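Local coordinates for FrnE protein (Deinococcus radiodurans, PDB 5CO3), which probably acts as a cytoplasmic thiol-disulfide oxidoreductase of the DsbA-like thioredoxin fold, making or rearranging disulfide bonds, at residues H113-I116 with H117-A120; L149-L152 with A153-G157; Q122-G125 with D126-K129; Q174-R177 with Y178-Q182; G83-D86 with H87-Q90. All blocks are in the same frame, centred on the assembly; numbering follows the deposited sequence.

Contact 1: residues H113-I116 with H117-A120; sequences HQLI and HYAA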
loop_
_atom_site.group_PDB
_atom_site.type_symbol
_atom_site.label_atom_id
_atom_site.label_comp_id
_atom_site.label_asym_id
_atom_site.label_seq_id
_atom_site.Cartn_x
_atom_site.Cartn_y
_atom_site.Cartn_z
ATOM N N HIS A 113 -4.442 4.245 8.722
ATOM C CA HIS A 113 -3.574 4.986 7.809
ATOM C C HIS A 113 -2.767 6.034 8.562
ATOM O O HIS A 113 -1.608 6.286 8.231
ATOM C CB HIS A 113 -4.384 5.632 6.683
ATOM C CG HIS A 113 -4.775 4.664 5.608
ATOM N ND1 HIS A 113 -3.861 4.132 4.719
ATOM C CD2 HIS A 113 -5.974 4.130 5.278
ATOM C CE1 HIS A 113 -4.484 3.308 3.896
ATOM N NE2 HIS A 113 -5.769 3.293 4.211
ATOM N N GLN A 114 -3.376 6.638 9.584
ATOM C CA GLN A 114 -2.655 7.588 10.424
ATOM C C GLN A 114 -1.479 6.921 11.140
ATOM O O GLN A 114 -0.394 7.504 11.257
ATOM C CB GLN A 114 -3.592 8.226 11.453
ATOM C CG GLN A 114 -4.467 9.327 10.872
ATOM C CD GLN A 114 -5.434 9.920 11.900
ATOM O OE1 GLN A 114 -5.014 10.423 12.942
ATOM N NE2 GLN A 114 -6.732 9.845 11.613
ATOM N N LEU A 115 -1.703 5.701 11.622
ATOM C CA LEU A 115 -0.655 4.953 12.313
ATOM C C LEU A 115 0.520 4.675 11.376
ATOM O O LEU A 115 1.686 4.728 11.777
ATOM C CB LEU A 115 -1.207 3.642 12.868
ATOM C CG LEU A 115 -0.180 2.775 13.601
ATOM C CD1 LEU A 115 0.535 3.572 14.682
ATOM C CD2 LEU A 115 -0.847 1.532 14.189
ATOM N N ILE A 116 0.216 4.392 10.120
ATOM C CA ILE A 116 1.297 4.148 9.178
ATOM C C ILE A 116 2.126 5.425 8.983
ATOM O O ILE A 116 3.361 5.384 8.951
ATOM C CB ILE A 116 0.769 3.643 7.842
ATOM C CG1 ILE A 116 0.145 2.265 8.024
ATOM C CG2 ILE A 116 1.941 3.464 6.882
ATOM C CD1 ILE A 116 -0.717 1.792 6.864
ATOM N N HIS A 117 1.452 6.564 8.880
ATOM C CA HIS A 117 2.143 7.847 8.829
ATOM C C HIS A 117 3.035 8.074 10.052
ATOM O O HIS A 117 4.183 8.506 9.907
ATOM C CB HIS A 117 1.136 8.980 8.683
ATOM C CG HIS A 117 0.668 9.184 7.279
ATOM N ND1 HIS A 117 1.146 10.197 6.476
ATOM C CD2 HIS A 117 -0.221 8.494 6.527
ATOM C CE1 HIS A 117 0.561 10.130 5.293
ATOM N NE2 HIS A 117 -0.270 9.103 5.296
ATOM N N TYR A 118 2.527 7.760 11.245
ATOM C CA TYR A 118 3.335 7.869 12.464
ATOM C C TYR A 118 4.572 6.970 12.370
ATOM O O TYR A 118 5.700 7.402 12.636
ATOM C CB TYR A 118 2.516 7.505 13.723
ATOM C CG TYR A 118 3.394 7.430 14.956
ATOM C CD1 TYR A 118 3.763 8.581 15.644
ATOM C CD2 TYR A 118 3.887 6.210 15.408
ATOM C CE1 TYR A 118 4.593 8.519 16.756
ATOM C CE2 TYR A 118 4.714 6.135 16.519
ATOM C CZ TYR A 118 5.063 7.291 17.188
ATOM O OH TYR A 118 5.891 7.228 18.294
ATOM N N ALA A 119 4.349 5.718 11.981
ATOM C CA ALA A 119 5.422 4.742 11.856
ATOM C C ALA A 119 6.469 5.187 10.850
ATOM O O ALA A 119 7.663 4.994 11.074
ATOM C CB ALA A 119 4.863 3.389 11.459
ATOM N N ALA A 120 6.029 5.784 9.746
ATOM C CA ALA A 120 6.973 6.169 8.694
ATOM C C ALA A 120 7.904 7.302 9.145
ATOM O O ALA A 120 8.986 7.473 8.595
ATOM C CB ALA A 120 6.226 6.568 7.427
#
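His117 folds back beside the carbonyl of His113 on helix 110-121, one of the helices inserted into the thioredoxin fold in DsbA-like proteins. The imidazole of His117 turns its edge to this oxygen. Its CD2 lies 3.1 Å from His113 O, close to the ring plane. The same oxygen accepts the backbone bond from His117 N, so N-H and ring edge meet one carbonyl. A chi1 of -81° holds CG of His117 beside its own backbone N, which brings the ring back along the helix. His117 CB also rests 3.3 Å from Gln114 O. The polar end of the ring is held outside this turn: NE2 is hydrogen-bonded to Ser51 and weakly to Asp179. The ring of His113 does not follow that of His117. It reaches away to Asp19 and to a bound glycerol. Tyr118 takes another course. Its CG is anti to the backbone N (chi1 172°), and the ring leads away from the turn past Leu115. Leu115 CD1 approaches Tyr118 CD2 at 4.3 Å, a loose apolar touch made obliquely to the ring. Helix 160-169 packs against Tyr118, and Met128 against Leu115. The backbone closes the turn with regular i to i+4 bonds. In the last of them Ala120 N donates to Ile116 O at 2.8 Å, while the methyl CB of Ala120 sits 3.5 Å from the same oxygen.

Contact 2: residues L149-L152 with A153-G157; sequences LQKL and AAEVG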
loop_
_atom_site.group_PDB
_atom_site.type_symbol
_atom_site.label_atom_id
_atom_site.label_comp_id
_atom_site.label_asym_id
_atom_site.label_seq_id
_atom_site.Cartn_x
_atom_site.Cartn_y
_atom_site.Cartn_z
ATOM N N LEU A 149 -4.880 -0.939 17.461
ATOM C CA LEU A 149 -3.841 -0.194 16.748
ATOM C C LEU A 149 -2.588 0.016 17.607
ATOM O O LEU A 149 -1.459 -0.089 17.111
ATOM C CB LEU A 149 -4.382 1.156 16.262
ATOM C CG LEU A 149 -5.396 1.070 15.120
ATOM C CD1 LEU A 149 -5.970 2.434 14.786
ATOM C CD2 LEU A 149 -4.746 0.441 13.857
ATOM N N GLN A 150 -2.790 0.285 18.897
ATOM C CA GLN A 150 -1.670 0.476 19.813
ATOM C C GLN A 150 -0.866 -0.814 19.931
ATOM O O GLN A 150 0.365 -0.789 19.897
ATOM C CB GLN A 150 -2.149 0.924 21.200
ATOM C CG GLN A 150 -1.005 1.059 22.196
ATOM C CD GLN A 150 -1.460 1.505 23.574
ATOM O OE1 GLN A 150 -2.486 1.069 24.076
ATOM N NE2 GLN A 150 -0.697 2.384 24.179
ATOM N N LYS A 151 -1.576 -1.932 20.050
ATOM C CA LYS A 151 -0.963 -3.253 20.144
ATOM C C LYS A 151 -0.128 -3.567 18.902
ATOM O O LYS A 151 1.006 -3.997 19.011
ATOM C CB LYS A 151 -2.035 -4.327 20.340
ATOM C CG LYS A 151 -1.505 -5.748 20.404
ATOM C CD LYS A 151 -2.626 -6.772 20.338
ATOM C CE LYS A 151 -3.355 -6.743 18.990
ATOM N NZ LYS A 151 -4.481 -7.727 18.955
ATOM N N LEU A 152 -0.707 -3.333 17.730
ATOM C CA LEU A 152 0.014 -3.545 16.466
ATOM C C LEU A 152 1.247 -2.660 16.352
ATOM O O LEU A 152 2.305 -3.117 15.907
ATOM C CB LEU A 152 -0.921 -3.304 15.283
ATOM C CG LEU A 152 -2.123 -4.256 15.203
ATOM C CD1 LEU A 152 -3.010 -3.854 14.061
ATOM C CD2 LEU A 152 -1.662 -5.706 15.036
ATOM N N ALA A 153 1.121 -1.397 16.759
ATOM C CA ALA A 153 2.263 -0.491 16.823
ATOM C C ALA A 153 3.382 -1.058 17.706
ATOM O O ALA A 153 4.557 -0.992 17.352
ATOM C CB ALA A 153 1.828 0.884 17.329
ATOM N N ALA A 154 3.012 -1.628 18.849
ATOM C CA ALA A 154 3.988 -2.212 19.756
ATOM C C ALA A 154 4.700 -3.391 19.110
ATOM O O ALA A 154 5.927 -3.527 19.232
ATOM C CB ALA A 154 3.324 -2.640 21.049
ATOM N N GLU A 155 3.943 -4.229 18.412
ATOM C CA GLU A 155 4.508 -5.429 17.801
ATOM C C GLU A 155 5.502 -5.060 16.720
ATOM O O GLU A 155 6.420 -5.815 16.448
ATOM C CB GLU A 155 3.407 -6.322 17.237
ATOM C CG GLU A 155 2.464 -6.869 18.312
ATOM C CD GLU A 155 1.444 -7.860 17.777
ATOM O OE1 GLU A 155 1.548 -8.264 16.603
ATOM O OE2 GLU A 155 0.543 -8.250 18.545
ATOM N N VAL A 156 5.316 -3.891 16.117
ATOM C CA VAL A 156 6.216 -3.404 15.075
ATOM C C VAL A 156 7.495 -2.802 15.687
ATOM O O VAL A 156 8.514 -2.659 15.011
ATOM C CB VAL A 156 5.457 -2.396 14.169
ATOM C CG1 VAL A 156 6.387 -1.576 13.287
ATOM C CG2 VAL A 156 4.416 -3.148 13.320
ATOM N N GLY A 157 7.455 -2.503 16.986
ATOM C CA GLY A 157 8.611 -1.985 17.691
ATOM C C GLY A 157 8.560 -0.487 17.926
ATOM O O GLY A 157 9.558 0.140 18.276
#
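Leu149 O takes the N-H of Ala153 at 2.9 Å, and the methyl of Ala153 lies against the same oxygen. The side chain of Leu149 turns away from this turn and packs on Leu111, Ala112 and Leu115 of helix 110-121. Gln150 O accepts from Ala154 N at 3.0 Å. Its amide leads outward to Arg164. Lys151 carries the main side-chain meeting. Its CG is anti to the backbone N, and the chain bends at chi3 (65°). Lys151 and Glu155 run side by side and point the same way. The touch is made by the aliphatic part of the lysine: CG of Lys151 lies 3.7 Å from OE2 of Glu155. The charged ends do not meet, with Lys151 NZ 5.1 Å from Glu155 OE2. Each has another mate, Gln141 for the lysine and Arg131 for the glutamate, so any attraction between them is probably only a weak background. CG of Glu155 also rests 3.3 Å from Lys151 O. Leu152 packs its branch on Arg131 and Leu132 of helix 125-137. Its carbonyl receives Val156 N in a less straight bond (139°), and CG2 of Val156 lies 3.3 Å from Leu152 O. Beyond this turn Gly157 has positive phi (102°), and Gly157 N donates to Ala154 O at 2.9 Å. Both are marks of the Schellman motif that ends helix 146-156.

Contact 3: residues Q122-G125 with D126-K129; sequences QGQG and DAMK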
loop_
_atom_site.group_PDB
_atom_site.type_symbol
_atom_site.label_atom_id
_atom_site.label_comp_id
_atom_site.label_asym_id
_atom_site.label_seq_id
_atom_site.Cartn_x
_atom_site.Cartn_y
_atom_site.Cartn_z
ATOM N N GLN A 122 9.189 7.254 12.010
ATOM C CA GLN A 122 10.185 6.489 12.756
ATOM C C GLN A 122 10.939 5.557 11.811
ATOM O O GLN A 122 11.743 4.733 12.249
ATOM C CB GLN A 122 9.543 5.668 13.886
ATOM C CG GLN A 122 8.301 6.280 14.541
ATOM C CD GLN A 122 8.462 7.740 14.902
ATOM O OE1 GLN A 122 9.489 8.157 15.447
ATOM N NE2 GLN A 122 7.443 8.534 14.591
ATOM N N GLY A 123 10.676 5.693 10.515
ATOM C CA GLY A 123 11.327 4.864 9.516
ATOM C C GLY A 123 10.799 3.438 9.446
ATOM O O GLY A 123 11.491 2.535 8.970
ATOM N N GLN A 124 9.572 3.229 9.910
ATOM C CA GLN A 124 8.990 1.889 9.944
ATOM C C GLN A 124 7.675 1.794 9.173
ATOM O O GLN A 124 6.811 0.979 9.503
ATOM C CB GLN A 124 8.760 1.450 11.391
ATOM C CG GLN A 124 10.035 1.273 12.191
ATOM C CD GLN A 124 10.910 0.193 11.603
ATOM O OE1 GLN A 124 10.411 -0.827 11.127
ATOM N NE2 GLN A 124 12.221 0.417 11.611
ATOM N N GLY A 125 7.522 2.627 8.150
ATOM C CA GLY A 125 6.278 2.661 7.403
ATOM C C GLY A 125 5.911 1.327 6.773
ATOM O O GLY A 125 4.767 0.895 6.848
ATOM N N ASP A 126 6.887 0.668 6.144
ATOM C CA ASP A 126 6.580 -0.577 5.472
ATOM C C ASP A 126 6.207 -1.665 6.473
ATOM O O ASP A 126 5.255 -2.406 6.246
ATOM C CB ASP A 126 7.744 -1.044 4.604
ATOM C CG ASP A 126 7.354 -2.228 3.715
ATOM O OD1 ASP A 126 7.434 -3.383 4.181
ATOM O OD2 ASP A 126 6.930 -1.996 2.565
ATOM N N ALA A 127 6.936 -1.754 7.585
ATOM C CA ALA A 127 6.616 -2.766 8.594
ATOM C C ALA A 127 5.231 -2.541 9.221
ATOM O O ALA A 127 4.517 -3.494 9.506
ATOM C CB ALA A 127 7.682 -2.787 9.672
ATOM N N MET A 128 4.867 -1.279 9.439
ATOM C CA MET A 128 3.534 -0.960 9.958
ATOM C C MET A 128 2.462 -1.344 8.947
ATOM O O MET A 128 1.446 -1.931 9.317
ATOM C CB MET A 128 3.414 0.525 10.298
ATOM C CG MET A 128 2.223 0.854 11.208
ATOM S SD MET A 128 2.374 0.129 12.867
ATOM C CE MET A 128 1.255 -1.253 12.785
ATOM N N LYS A 129 2.698 -1.013 7.673
ATOM C CA LYS A 129 1.746 -1.345 6.612
ATOM C C LYS A 129 1.546 -2.855 6.563
ATOM O O LYS A 129 0.418 -3.346 6.556
ATOM C CB LYS A 129 2.225 -0.819 5.248
ATOM C CG LYS A 129 1.377 -1.293 4.071
ATOM C CD LYS A 129 0.039 -0.566 3.999
ATOM C CE LYS A 129 -0.753 -1.006 2.781
ATOM N NZ LYS A 129 -2.055 -0.288 2.652
HETATM O O HOH W 1 9.712 -0.869 7.990
#
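Gly125 O receives the N-H of Lys129 at 2.9 Å, in the first turn of helix 125-137. Gln124 is the N-cap, and this turn follows a Schellman motif that closes helix 110-121 at Gly123. The two helices are thus joined by a very short link. Gln124 O accepts from Met128 N at 3.0 Å. A water also takes the N-H of Ala127. This water accepts from Ala127 N at 2.9 Å and donates to Gln124 OE1 at 3.2 Å. The amide of Gln124 thus reaches the N-H of Ala127 through the water. Its chain makes this possible by bending: CG stands beside the backbone N (chi1 -66°) and chi2 is -62°, which curls OE1 back over the first turn. Gln124 OE1 also lies 3.7 Å from the methyl CB of Ala127. The side chains of Asp126, Met128 and Lys129 lead away from the link. Asp126 forms a salt bridge with Lys29 and a hydrogen bond with Trp49. Its charge at the helix start would probably be favourable to the helix dipole. Lys129 reaches Ser18 and a bound glycerol. Met128 is bent at chi2 and chi3 and goes into the packing with helices 110-121 and 146-156. Near its root, CB of Met128 touches Gln124 O at 3.5 Å, and CB of Lys129 lies 3.5 Å from Gly125 O.

Contact 4: residues Q174-R177 with Y178-Q182; sequences QAVR and YDEAQ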
loop_
_atom_site.group_PDB
_atom_site.type_symbol
_atom_site.label_atom_id
_atom_site.label_comp_id
_atom_site.label_asym_id
_atom_site.label_seq_id
_atom_site.Cartn_x
_atom_site.Cartn_y
_atom_site.Cartn_z
ATOM N N GLN A 174 -4.480 14.940 8.813
ATOM C CA GLN A 174 -4.368 15.779 7.625
ATOM C C GLN A 174 -3.427 15.176 6.584
ATOM O O GLN A 174 -3.697 15.236 5.380
ATOM C CB GLN A 174 -3.901 17.187 7.993
ATOM C CG GLN A 174 -4.307 18.207 6.948
ATOM C CD GLN A 174 -5.795 18.126 6.625
ATOM O OE1 GLN A 174 -6.636 18.058 7.525
ATOM N NE2 GLN A 174 -6.123 18.113 5.339
ATOM N N ALA A 175 -2.327 14.595 7.046
ATOM C CA ALA A 175 -1.383 13.956 6.135
ATOM C C ALA A 175 -2.078 12.848 5.334
ATOM O O ALA A 175 -1.787 12.645 4.160
ATOM C CB ALA A 175 -0.188 13.404 6.901
ATOM N N VAL A 176 -3.015 12.151 5.967
ATOM C CA VAL A 176 -3.727 11.064 5.293
ATOM C C VAL A 176 -4.659 11.637 4.220
ATOM O O VAL A 176 -4.712 11.132 3.100
ATOM C CB VAL A 176 -4.529 10.192 6.309
ATOM C CG1 VAL A 176 -5.520 9.267 5.594
ATOM C CG2 VAL A 176 -3.570 9.381 7.181
ATOM N N ARG A 177 -5.381 12.702 4.567
ATOM C CA ARG A 177 -6.301 13.335 3.628
ATOM C C ARG A 177 -5.555 13.913 2.425
ATOM O O ARG A 177 -6.069 13.900 1.304
ATOM C CB ARG A 177 -7.115 14.432 4.326
ATOM C CG ARG A 177 -8.087 13.893 5.360
ATOM C CD ARG A 177 -9.183 13.063 4.717
ATOM N NE ARG A 177 -10.159 12.629 5.712
ATOM C CZ ARG A 177 -10.613 11.385 5.838
ATOM N NH1 ARG A 177 -10.189 10.425 5.023
ATOM N NH2 ARG A 177 -11.497 11.105 6.783
ATOM N N TYR A 178 -4.339 14.403 2.656
ATOM C CA TYR A 178 -3.545 14.969 1.573
ATOM C C TYR A 178 -3.117 13.872 0.608
ATOM O O TYR A 178 -3.132 14.063 -0.608
ATOM C CB TYR A 178 -2.328 15.716 2.121
ATOM C CG TYR A 178 -2.669 17.090 2.668
ATOM C CD1 TYR A 178 -3.951 17.616 2.530
ATOM C CD2 TYR A 178 -1.710 17.866 3.307
ATOM C CE1 TYR A 178 -4.266 18.869 3.019
ATOM C CE2 TYR A 178 -2.019 19.125 3.802
ATOM C CZ TYR A 178 -3.301 19.618 3.655
ATOM O OH TYR A 178 -3.620 20.864 4.146
ATOM N N ASP A 179 -2.747 12.724 1.165
ATOM C CA ASP A 179 -2.433 11.532 0.375
ATOM C C ASP A 179 -3.576 11.137 -0.549
ATOM O O ASP A 179 -3.377 10.841 -1.726
ATOM C CB ASP A 179 -2.114 10.354 1.295
ATOM C CG ASP A 179 -0.638 10.145 1.487
ATOM O OD1 ASP A 179 0.155 10.725 0.710
ATOM O OD2 ASP A 179 -0.271 9.380 2.404
ATOM N N GLU A 180 -4.780 11.124 0.004
ATOM C CA GLU A 180 -5.957 10.715 -0.740
ATOM C C GLU A 180 -6.337 11.732 -1.809
ATOM O O GLU A 180 -6.761 11.366 -2.909
ATOM C CB GLU A 180 -7.114 10.484 0.231
ATOM C CG GLU A 180 -6.806 9.366 1.212
ATOM C CD GLU A 180 -7.769 9.277 2.380
ATOM O OE1 GLU A 180 -8.512 10.241 2.649
ATOM O OE2 GLU A 180 -7.771 8.230 3.040
ATOM N N ALA A 181 -6.196 13.010 -1.474
ATOM C CA ALA A 181 -6.419 14.076 -2.436
ATOM C C ALA A 181 -5.443 13.941 -3.601
ATOM O O ALA A 181 -5.819 14.095 -4.762
ATOM C CB ALA A 181 -6.280 15.432 -1.764
ATOM N N GLN A 182 -4.192 13.628 -3.290
ATOM C CA GLN A 182 -3.184 13.498 -4.331
ATOM C C GLN A 182 -3.533 12.356 -5.287
ATOM O O GLN A 182 -3.387 12.495 -6.506
ATOM C CB GLN A 182 -1.798 13.286 -3.725
ATOM C CG GLN A 182 -0.685 13.399 -4.752
ATOM C CD GLN A 182 0.698 13.264 -4.149
ATOM O OE1 GLN A 182 0.847 12.931 -2.972
ATOM N NE2 GLN A 182 1.722 13.529 -4.956
#
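Helix 173-186 carries a salt bridge between Arg177 and Glu180, three residues apart. NH1 of Arg177 donates to OE1 of Glu180 at 2.9 Å, with an N-H...O angle of 154°. The oxygen lies nearly in the guanidinium plane, at its edge, and uses the syn lone pair. Guanidinium and carboxylate are still turned 34° against each other. Arg177 reaches this place because its chain bends at chi2 (-66°), which also brings CD of Arg177 to 3.6 Å from OE1 of Glu180. Its NH1 has a second acid partner in Glu53, and Phe110 makes a cation-pi contact with the group. OE2 of Glu180 lies 3.6 Å from CG1 of Val176 and close to Glu53, so the arginine probably eases the crowding of two like charges. With an alanine at Glu180, the guanidinium is likely to lose one acid mate and keep Glu53 alone of the two, and CG1 of Val176 to be uncovered. This helix follows the inserted helical part of the DsbA-like thioredoxin fold and leads toward strand 193-196 of its sheet. On another side of it Gln174 sits over the Tyr178 ring. CG of Gln174 makes a CH-pi contact 4.0 Å from the ring centroid, offset toward the rim. The amide stands steeply to the ring, and Gln174 NE2 comes 3.1 Å from Tyr178 CE1. Asp179 instead turns to His50 and Ser51.

Contact 5: residues G83-D86 with H87-Q90; sequences GSLD and HMTQ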
loop_
_atom_site.group_PDB
_atom_site.type_symbol
_atom_site.label_atom_id
_atom_site.label_comp_id
_atom_site.label_asym_id
_atom_site.label_seq_id
_atom_site.Cartn_x
_atom_site.Cartn_y
_atom_site.Cartn_z
ATOM N N GLY A 83 -17.300 -16.393 -4.474
ATOM C CA GLY A 83 -16.368 -16.832 -5.493
ATOM C C GLY A 83 -15.239 -15.842 -5.647
ATOM O O GLY A 83 -14.089 -16.231 -5.879
ATOM N N SER A 84 -15.556 -14.557 -5.525
ATOM C CA SER A 84 -14.523 -13.528 -5.567
ATOM C C SER A 84 -13.585 -13.644 -4.370
ATOM O O SER A 84 -12.360 -13.539 -4.515
ATOM C CB SER A 84 -15.152 -12.138 -5.618
ATOM O OG SER A 84 -14.151 -11.136 -5.562
ATOM N N LEU A 85 -14.163 -13.846 -3.184
ATOM C CA LEU A 85 -13.374 -14.069 -1.976
ATOM C C LEU A 85 -12.467 -15.289 -2.150
ATOM O O LEU A 85 -11.292 -15.242 -1.812
ATOM C CB LEU A 85 -14.275 -14.249 -0.752
ATOM C CG LEU A 85 -15.025 -13.000 -0.276
ATOM C CD1 LEU A 85 -15.766 -13.286 1.027
ATOM C CD2 LEU A 85 -14.083 -11.814 -0.112
ATOM N N ASP A 86 -13.026 -16.379 -2.666
ATOM C CA ASP A 86 -12.241 -17.589 -2.878
ATOM C C ASP A 86 -11.086 -17.337 -3.841
ATOM O O ASP A 86 -9.959 -17.775 -3.588
ATOM C CB ASP A 86 -13.125 -18.723 -3.397
ATOM C CG ASP A 86 -14.137 -19.188 -2.368
ATOM O OD1 ASP A 86 -13.959 -18.872 -1.170
ATOM O OD2 ASP A 86 -15.102 -19.875 -2.760
ATOM N N HIS A 87 -11.362 -16.626 -4.934
ATOM C CA HIS A 87 -10.311 -16.266 -5.892
ATOM C C HIS A 87 -9.183 -15.506 -5.217
ATOM O O HIS A 87 -8.006 -15.850 -5.377
ATOM C CB HIS A 87 -10.875 -15.420 -7.031
ATOM C CG HIS A 87 -9.845 -14.993 -8.033
ATOM N ND1 HIS A 87 -9.837 -13.738 -8.604
ATOM C CD2 HIS A 87 -8.792 -15.658 -8.571
ATOM C CE1 HIS A 87 -8.821 -13.647 -9.445
ATOM N NE2 HIS A 87 -8.176 -14.799 -9.446
ATOM N N MET A 88 -9.531 -14.463 -4.470
ATOM C CA MET A 88 -8.499 -13.659 -3.822
ATOM C C MET A 88 -7.727 -14.492 -2.796
ATOM O O MET A 88 -6.513 -14.339 -2.651
ATOM C CB MET A 88 -9.116 -12.410 -3.155
ATOM C CG MET A 88 -9.598 -11.357 -4.155
ATOM S SD MET A 88 -10.169 -9.821 -3.403
ATOM C CE MET A 88 -11.664 -10.380 -2.581
ATOM N N THR A 89 -8.436 -15.367 -2.080
ATOM C CA THR A 89 -7.799 -16.230 -1.087
ATOM C C THR A 89 -6.747 -17.136 -1.734
ATOM O O THR A 89 -5.617 -17.237 -1.245
ATOM C CB THR A 89 -8.832 -17.087 -0.345
ATOM O OG1 THR A 89 -9.669 -16.219 0.428
ATOM C CG2 THR A 89 -8.148 -18.046 0.606
ATOM N N GLN A 90 -7.111 -17.774 -2.838
ATOM C CA GLN A 90 -6.190 -18.683 -3.534
ATOM C C GLN A 90 -5.032 -17.936 -4.180
ATOM O O GLN A 90 -3.889 -18.383 -4.106
ATOM C CB GLN A 90 -6.940 -19.492 -4.576
ATOM C CG GLN A 90 -7.817 -20.526 -3.924
ATOM C CD GLN A 90 -8.702 -21.222 -4.906
ATOM O OE1 GLN A 90 -8.222 -21.807 -5.879
ATOM N NE2 GLN A 90 -10.009 -21.159 -4.672
HETATM O O HOH W 2 -11.752 -11.834 -7.199
HETATM O O HOH W 3 -12.450 -17.200 0.704
#
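Leu85 O is gripped twice by Thr89, once from N and once from OG1, both at 2.9 Å. This is the hydroxyl-to-carbonyl bond common for threonine in a helix, here in the middle of helix 78-93. The backbone N-H comes in with a small tilt. The hydroxyl lies well above the carbonyl plane, 42° out of it, so it does not use a lone pair. It gets there because OG1 stands beside the backbone N of Thr89 (chi1 -66°). A water then ties the turn across: it donates to Thr89 OG1 at 3.0 Å and to Asp86 OD1 at 2.9 Å. OD1 is also held by Gln82 one turn back. A valine in place of Thr89 would probably lose the second bond to Leu85 O and leave the water without one of its two acceptors. A second water joins Ser84 OG and His87 ND1, and it lies in the plane of the imidazole, at its edge. The other backbone bonds of the turn are regular. The packing is made by Leu85 and Met88, whose side chains cross at an angle. CD2 of Leu85 meets CE of Met88 at 3.7 Å. The bend of Met88 at chi3 (-68°) turns this methyl back to the leucine. Beyond them lie Phe101, helix 66-74 on the leucine and Pro23 and Trp24 on the methionine. CE of Met88 also lies 3.8 Å from Ser84 O.

How the contacts relate
Contacts 1, 2 and 3 belong to one helical bundle. Contact 1 is its buried member. Leu115 packs on Ala153 of contact 2, and Leu115 and Ala119 on Met128 of contact 3. Contact 3 begins where helix 110-121 of contact 1 ends, and Met128 CE lies 3.7 Å from Val156 CG2 of contact 2. Contact 4 meets contact 1 from another helix: Val176 packs on His117, and Asp179 bonds weakly to it. Contact 5 stands apart, its centre about 28 to 30 Å from the other centres. Charged chains lie side by side in contact 2 but join in a salt bridge within contact 4. Water bridges mark contacts 3 and 5.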